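Local coordinates for superoxide dismutase [Cu-Zn] (Bacteroidetes bacterium GWA2_30_7, PDB 7B4O), which probably catalyses the dismutation of superoxide to dioxygen and hydrogen peroxide, and here carries zinc at both metal positions of its Cu-Zn centre, at residues Met83-Gly88 with Tyr105-Ile110; Glu74-Ala79 with Lys133-Gly138; Gln17-Thr22 with Ala142-Gly147. One frame throughout, in Å; residues are numbered along the deposited sequence. Where two conformers were deposited one is given.

Contact 1 of 3, residues Met83-Gly88 with Tyr105-Ile110; sequences MSRHIG and YIDKMI. With ZN (zinc ion), chain F.
Over one face of the R85 guanidinium sits the sulfur of M109, SD lying 3.5 Å above the plane and offset toward the rim; at the edge stand the D107 carboxylate and the carbonyl of I87. Within the Greek-key beta-barrel of Cu-Zn superoxide dismutases, this joins the zinc-binding loop to the end of strand 101-107, where D107 sets up an Asx turn. The salt bridge is end-on, with R85 NH1 and NH2 both donating to D107 OD2 at 3.0 Å and the two planes nearly perpendicular (84°). NH2 uses the syn lone pair, NH1 arrives from above the carboxylate plane, and Y105 OH takes the anti lone pair, so three donors grip one buried oxygen. A bend at chi3 (-95°) turns the guanidinium back onto its own loop, where NE meets H86 O almost straight and NH2 also reaches I87 O. A leucine in place of R85 would probably leave the D107 carboxylate without its countercharge and the carbonyls of H86 and I87 without these donors. Beside this network I87 CG2 packs 3.9 Å from I110 CG2. D107 OD1 receives M109 N at 2.8 Å and I110 N at 2.9 Å, from opposite faces of the carboxylate.

Contact 2 of 3, residues Glu74-Ala79 with Lys133-Gly138; sequences EKSHGA and KTQPTG. With ZN (zinc ion), chain F.
S76 opens the contact modestly, its CB resting 3.5 Å from Q135 OE1. At H77 backbone and ring are held separately. H77 N donates to Q135 OE1 at 2.8 Å, in the carbonyl plane and on a lone pair, and Q135 NE2 returns a nearly straight bond (170°) to H77 O. The amide of one glutamine thus clasps both polar backbone atoms of one residue; a bend at chi2 (-59°) brings the amide up to the H77 backbone, and NE2 also donates to its own K133 O, from above that carbonyl's plane. The H77 ring, with CG anti to the backbone N (chi1 -179°), swings into the turn formed by residues 133-138. One face lies under the backbone there: T137 C stands over the ring centre, and G138 N sits 3.3 Å above the plane toward the rim. G138 has a positive phi, and a CB on it would fall 2.6 Å from H77 NE2, too close to be accommodated. H77 ND1 binds zinc at 2.1 Å while NE2 is hydrogen-bonded to D130, a second-shell carboxylate. Next in sequence, G78 N donates to D89, another ligand of the same zinc. The segments belong to the zinc-binding loop and to the loop known in this family as electrostatic, and a cis peptide precedes P136 in the latter. A carboxylate behind the imidazole is likely to polarise it toward the metal; zinc and D130 probably set how the ring is turned, while the glutamine clasp steadies the backbone that carries it.

Contact 3 of 3, residues Gln17-Thr22 with Ala142-Gly147; sequences QDYKVT and ARVACG
This is an apolar contact between a loop and a strand: the connection from strand 8-15 to strand 22-30 lays Y19 and V21 on V144 and A145, at the start of strand 143-151. The centre of the packing is a CH-pi interaction. V144 CG1 stands over the middle of the Y19 ring, 3.5 Å from its centroid and only 11° off the normal, and the two side chains cross at about a right angle. With CG1 anti to its carbonyl carbon (chi1 -58°), V144 offers that methyl to the tyrosine and turns the other, CG2, to V21 CG2 at 3.7 Å. One valine therefore serves two neighbours, a methyl for each.

The strand can present two consecutive residues to the same loop because V144 and A145 form a classic beta bulge opposite V125 of the adjoining strand 122-126, a local irregularity in the Greek-key barrel. A145 CB accordingly meets V21 CG1 at 3.7 Å, and I13 of strand 8-15 touches both residues. On either side of V144 and A145 in sequence the strand has other business. The side chain of R143 points away from the loop, and its NH1 is held by the carbonyls of G63 and G67; C146 forms the disulfide with C58. The aliphatic part of the tyrosine also takes part, Y19 CB lying 3.5 Å from V144 O. At the far end of the ring, Y19 OH comes 4.2 Å from A142 CB.

Contacts 1 and 2 work on one metal from two directions. Their centres are 12 Å apart, and H86 and H77 each give ND1 to the same zinc, whose shell is completed by H69 and D89. They also touch: H86 CE1 lies 3.2 Å from P136 O, and H86 NE2 lies 3.0 Å from K75 O. H69 is shared with the second metal position, formed with H51, H53 and H126. Contact 3 is remote, its centre about 23 Å from that of contact 1 and 22 Å from that of contact 2, yet its segment 142-147 follows 133-138 in sequence. Its R143 side chain comes about 6 Å from another zinc, probably at the second position, as it touches H126.

Contact 1 of 3, residues Met83-Gly88 with Tyr105-Ile110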
# COMPACT_ATOMS: atom_id res chain seq x y z
N MET A 83 23.05 -1.17 -15.63
CA MET A 83 22.62 0.19 -16.03
C MET A 83 21.33 0.06 -16.85
O MET A 83 20.44 0.89 -16.69
CB MET A 83 23.72 0.86 -16.85
CG MET A 83 24.98 1.07 -16.06
SD MET A 83 24.67 2.11 -14.62
CE MET A 83 24.67 0.90 -13.31
N SER A 84 21.25 -0.97 -17.69
CA SER A 84 20.05 -1.27 -18.50
C SER A 84 19.07 -2.08 -17.64
O SER A 84 19.10 -3.33 -17.71
CB SER A 84 20.43 -1.98 -19.77
OG SER A 84 19.30 -2.18 -20.58
N ARG A 85 18.27 -1.38 -16.84
CA ARG A 85 17.27 -2.00 -15.94
C ARG A 85 16.07 -1.07 -15.79
O ARG A 85 16.20 0.15 -15.99
CB ARG A 85 17.87 -2.33 -14.57
CG ARG A 85 18.31 -1.11 -13.78
CD ARG A 85 18.62 -1.45 -12.33
NE ARG A 85 17.48 -1.23 -11.44
CZ ARG A 85 17.57 -1.09 -10.13
NH1 ARG A 85 18.74 -1.18 -9.52
NH2 ARG A 85 16.49 -0.83 -9.42
N HIS A 86 14.94 -1.65 -15.41
CA HIS A 86 13.76 -0.92 -14.91
C HIS A 86 14.07 -0.46 -13.49
O HIS A 86 14.81 -1.17 -12.78
CB HIS A 86 12.54 -1.86 -14.89
CG HIS A 86 12.19 -2.42 -16.22
ND1 HIS A 86 11.69 -3.69 -16.38
CD2 HIS A 86 12.27 -1.89 -17.45
CE1 HIS A 86 11.44 -3.89 -17.66
NE2 HIS A 86 11.80 -2.82 -18.33
N ILE A 87 13.53 0.68 -13.08
CA ILE A 87 13.62 1.10 -11.65
C ILE A 87 13.14 -0.08 -10.79
O ILE A 87 13.77 -0.36 -9.75
CB ILE A 87 12.82 2.38 -11.37
CG1 ILE A 87 13.36 3.58 -12.15
CG2 ILE A 87 12.78 2.65 -9.88
CD1 ILE A 87 14.83 3.88 -11.93
N GLY A 88 12.11 -0.79 -11.23
CA GLY A 88 11.51 -1.87 -10.42
C GLY A 88 12.30 -3.17 -10.41
O GLY A 88 11.80 -4.15 -9.80
N TYR A 105 20.12 -5.48 0.30
CA TYR A 105 21.11 -4.90 -0.64
C TYR A 105 20.84 -3.40 -0.73
O TYR A 105 19.77 -2.93 -0.31
CB TYR A 105 21.08 -5.61 -2.00
CG TYR A 105 20.03 -5.09 -2.94
CD1 TYR A 105 18.71 -5.47 -2.83
CD2 TYR A 105 20.36 -4.18 -3.94
CE1 TYR A 105 17.74 -4.97 -3.69
CE2 TYR A 105 19.41 -3.69 -4.81
CZ TYR A 105 18.10 -4.08 -4.69
OH TYR A 105 17.14 -3.60 -5.52
N ILE A 106 21.83 -2.70 -1.27
CA ILE A 106 21.78 -1.23 -1.48
C ILE A 106 21.45 -0.97 -2.94
O ILE A 106 22.25 -1.35 -3.83
CB ILE A 106 23.12 -0.58 -1.08
CG1 ILE A 106 23.51 -0.90 0.36
CG2 ILE A 106 23.06 0.91 -1.34
CD1 ILE A 106 22.47 -0.51 1.39
N ASP A 107 20.31 -0.33 -3.17
CA ASP A 107 19.84 0.06 -4.51
C ASP A 107 20.17 1.54 -4.72
O ASP A 107 19.87 2.35 -3.86
CB ASP A 107 18.35 -0.24 -4.66
CG ASP A 107 17.91 -0.15 -6.11
OD1 ASP A 107 17.83 0.98 -6.62
OD2 ASP A 107 17.66 -1.19 -6.69
N LYS A 108 20.80 1.87 -5.85
CA LYS A 108 21.27 3.24 -6.15
C LYS A 108 20.29 3.97 -7.08
O LYS A 108 20.57 5.11 -7.43
CB LYS A 108 22.67 3.16 -6.76
CG LYS A 108 23.73 2.63 -5.80
CD LYS A 108 25.15 2.98 -6.20
CE LYS A 108 26.13 2.86 -5.06
NZ LYS A 108 26.17 4.10 -4.24
N MET A 109 19.16 3.35 -7.43
CA MET A 109 18.20 3.91 -8.42
C MET A 109 16.87 4.30 -7.76
O MET A 109 16.25 5.27 -8.20
CB MET A 109 17.94 2.92 -9.55
CG MET A 109 19.18 2.62 -10.37
SD MET A 109 18.75 2.12 -12.03
CE MET A 109 20.36 2.04 -12.81
N ILE A 110 16.41 3.55 -6.75
CA ILE A 110 15.06 3.81 -6.18
C ILE A 110 15.11 5.06 -5.28
O ILE A 110 16.10 5.26 -4.55
CB ILE A 110 14.49 2.55 -5.49
CG1 ILE A 110 15.32 2.08 -4.29
CG2 ILE A 110 14.30 1.43 -6.50
CD1 ILE A 110 14.89 0.72 -3.79
ZN ZN F . 11.94 -5.32 -15.21

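Contact 2 of 3, residues Glu74-Ala79 with Lys133-Gly138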
# COMPACT_ATOMS: atom_id res chain seq x y z
N GLU A 74 11.66 4.10 -19.20
CA GLU A 74 11.36 3.40 -20.49
C GLU A 74 12.61 2.66 -20.95
O GLU A 74 13.01 2.79 -22.14
CB GLU A 74 10.83 4.37 -21.54
CG GLU A 74 9.52 5.02 -21.13
CD GLU A 74 8.98 6.09 -22.08
OE1 GLU A 74 8.00 6.78 -21.70
OE2 GLU A 74 9.53 6.23 -23.17
N LYS A 75 13.24 1.92 -20.04
CA LYS A 75 14.46 1.13 -20.28
C LYS A 75 14.10 -0.36 -20.36
O LYS A 75 12.91 -0.71 -20.20
CB LYS A 75 15.49 1.48 -19.20
CG LYS A 75 16.09 2.87 -19.44
CD LYS A 75 17.14 3.31 -18.45
CE LYS A 75 18.39 2.45 -18.45
NZ LYS A 75 19.13 2.55 -19.73
N SER A 76 15.10 -1.18 -20.67
CA SER A 76 14.98 -2.65 -20.81
C SER A 76 15.01 -3.29 -19.43
O SER A 76 15.52 -2.68 -18.50
CB SER A 76 16.06 -3.19 -21.69
OG SER A 76 15.95 -2.65 -22.98
N HIS A 77 14.51 -4.52 -19.33
CA HIS A 77 14.56 -5.33 -18.10
C HIS A 77 16.00 -5.79 -17.86
O HIS A 77 16.66 -6.22 -18.83
CB HIS A 77 13.63 -6.53 -18.21
CG HIS A 77 13.63 -7.37 -16.98
ND1 HIS A 77 13.03 -6.97 -15.79
CD2 HIS A 77 14.24 -8.54 -16.72
CE1 HIS A 77 13.24 -7.90 -14.89
NE2 HIS A 77 13.97 -8.87 -15.42
N GLY A 78 16.45 -5.77 -16.61
CA GLY A 78 17.77 -6.32 -16.27
C GLY A 78 17.90 -6.65 -14.80
O GLY A 78 16.86 -6.77 -14.12
N ALA A 79 19.14 -6.79 -14.35
CA ALA A 79 19.52 -7.09 -12.95
C ALA A 79 19.68 -5.78 -12.19
O ALA A 79 19.96 -4.74 -12.78
CB ALA A 79 20.78 -7.90 -12.93
N LYS A 133 17.36 -11.28 -17.96
CA LYS A 133 17.76 -11.12 -19.38
C LYS A 133 16.56 -11.09 -20.31
O LYS A 133 16.59 -10.26 -21.25
CB LYS A 133 18.73 -12.23 -19.80
CG LYS A 133 20.06 -12.23 -19.07
CD LYS A 133 20.90 -11.00 -19.31
CE LYS A 133 22.27 -11.07 -18.67
NZ LYS A 133 23.01 -9.79 -18.82
N THR A 134 15.59 -11.98 -20.13
CA THR A 134 14.43 -12.10 -21.06
C THR A 134 13.59 -10.82 -20.95
O THR A 134 13.28 -10.41 -19.82
CB THR A 134 13.60 -13.36 -20.79
OG1 THR A 134 14.46 -14.50 -20.89
CG2 THR A 134 12.45 -13.50 -21.77
N GLN A 135 13.26 -10.22 -22.10
CA GLN A 135 12.44 -9.00 -22.17
C GLN A 135 10.98 -9.40 -22.29
O GLN A 135 10.68 -10.39 -22.95
CB GLN A 135 12.89 -8.13 -23.34
CG GLN A 135 14.35 -7.72 -23.26
CD GLN A 135 14.65 -6.95 -22.00
OE1 GLN A 135 13.97 -5.99 -21.67
NE2 GLN A 135 15.66 -7.39 -21.28
N PRO A 136 10.03 -8.63 -21.70
CA PRO A 136 10.33 -7.48 -20.85
C PRO A 136 10.29 -7.70 -19.32
O PRO A 136 10.39 -6.73 -18.59
CB PRO A 136 9.19 -6.53 -21.24
CG PRO A 136 8.01 -7.46 -21.43
CD PRO A 136 8.60 -8.75 -21.97
N THR A 137 10.14 -8.95 -18.87
CA THR A 137 9.85 -9.26 -17.44
C THR A 137 10.85 -10.23 -16.79
O THR A 137 10.68 -10.43 -15.59
CB THR A 137 8.43 -9.82 -17.27
OG1 THR A 137 8.44 -11.17 -17.71
CG2 THR A 137 7.40 -9.04 -18.04
N GLY A 138 11.82 -10.81 -17.51
CA GLY A 138 12.72 -11.83 -16.92
C GLY A 138 12.09 -13.21 -16.78
O GLY A 138 12.73 -14.08 -16.15
ZN ZN F . 11.94 -5.32 -15.21

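Contact 3 of 3, residues Gln17-Thr22 with Ala142-Gly147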
# COMPACT_ATOMS: atom_id res chain seq x y z
N GLN A 17 -4.27 -15.34 -4.69
CA GLN A 17 -5.29 -16.28 -4.14
C GLN A 17 -4.75 -17.69 -3.90
O GLN A 17 -5.20 -18.28 -2.91
CB GLN A 17 -6.51 -16.31 -5.04
CG GLN A 17 -7.40 -15.11 -4.82
CD GLN A 17 -8.82 -15.40 -5.23
OE1 GLN A 17 -9.15 -16.47 -5.73
NE2 GLN A 17 -9.67 -14.41 -5.02
N ASP A 18 -3.89 -18.23 -4.76
CA ASP A 18 -3.53 -19.67 -4.69
C ASP A 18 -2.28 -19.90 -3.84
O ASP A 18 -1.70 -21.01 -3.90
CB ASP A 18 -3.33 -20.22 -6.10
CG ASP A 18 -4.56 -20.09 -7.00
OD1 ASP A 18 -5.68 -19.94 -6.48
OD2 ASP A 18 -4.37 -20.15 -8.21
N TYR A 19 -1.78 -18.86 -3.15
CA TYR A 19 -0.48 -18.90 -2.46
C TYR A 19 -0.63 -18.50 -0.99
O TYR A 19 -1.73 -18.08 -0.59
CB TYR A 19 0.52 -18.03 -3.22
CG TYR A 19 0.79 -18.54 -4.62
CD1 TYR A 19 1.70 -19.56 -4.84
CD2 TYR A 19 0.09 -18.06 -5.71
CE1 TYR A 19 1.93 -20.06 -6.11
CE2 TYR A 19 0.31 -18.55 -6.99
CZ TYR A 19 1.23 -19.55 -7.19
OH TYR A 19 1.47 -20.03 -8.45
N LYS A 20 0.46 -18.60 -0.22
CA LYS A 20 0.48 -18.32 1.24
C LYS A 20 1.64 -17.38 1.58
O LYS A 20 1.97 -17.24 2.76
CB LYS A 20 0.58 -19.62 2.03
CG LYS A 20 1.79 -20.48 1.70
CD LYS A 20 2.07 -21.63 2.65
CE LYS A 20 3.38 -22.31 2.30
NZ LYS A 20 3.77 -23.32 3.31
N VAL A 21 2.25 -16.76 0.58
CA VAL A 21 3.47 -15.91 0.76
C VAL A 21 3.08 -14.63 1.49
O VAL A 21 2.15 -13.95 1.06
CB VAL A 21 4.12 -15.60 -0.60
CG1 VAL A 21 5.28 -14.62 -0.44
CG2 VAL A 21 4.58 -16.85 -1.32
N THR A 22 3.81 -14.31 2.56
CA THR A 22 3.60 -13.11 3.40
C THR A 22 4.96 -12.48 3.71
O THR A 22 6.00 -13.14 3.52
CB THR A 22 2.89 -13.44 4.71
OG1 THR A 22 3.72 -14.32 5.47
CG2 THR A 22 1.54 -14.08 4.49
N ALA A 142 4.22 -16.59 -12.64
CA ALA A 142 3.02 -16.11 -11.94
C ALA A 142 3.40 -15.21 -10.76
O ALA A 142 4.57 -15.24 -10.27
CB ALA A 142 2.19 -17.28 -11.48
N ARG A 143 2.42 -14.44 -10.30
CA ARG A 143 2.57 -13.51 -9.16
C ARG A 143 2.05 -14.23 -7.92
O ARG A 143 0.86 -14.61 -7.93
CB ARG A 143 1.80 -12.24 -9.47
CG ARG A 143 2.22 -11.60 -10.78
CD ARG A 143 1.40 -10.39 -11.18
NE ARG A 143 1.90 -9.94 -12.48
CZ ARG A 143 1.81 -8.70 -12.94
NH1 ARG A 143 1.21 -7.75 -12.26
NH2 ARG A 143 2.33 -8.44 -14.13
N VAL A 144 2.90 -14.42 -6.92
CA VAL A 144 2.53 -15.19 -5.71
C VAL A 144 2.17 -14.25 -4.57
O VAL A 144 1.56 -14.70 -3.59
CB VAL A 144 3.63 -16.20 -5.30
CG1 VAL A 144 3.92 -17.17 -6.42
CG2 VAL A 144 4.90 -15.56 -4.79
N ALA A 145 2.56 -12.98 -4.65
CA ALA A 145 2.28 -12.02 -3.56
C ALA A 145 2.33 -10.60 -4.10
O ALA A 145 3.03 -10.36 -5.10
CB ALA A 145 3.22 -12.22 -2.41
N CYS A 146 1.60 -9.70 -3.46
CA CYS A 146 1.45 -8.30 -3.89
C CYS A 146 1.37 -7.44 -2.63
O CYS A 146 0.69 -7.83 -1.66
CB CYS A 146 0.20 -8.12 -4.75
SG CYS A 146 0.01 -6.49 -5.51
N GLY A 147 2.01 -6.28 -2.65
CA GLY A 147 1.77 -5.27 -1.62
C GLY A 147 2.03 -3.89 -2.15
O GLY A 147 2.66 -3.78 -3.20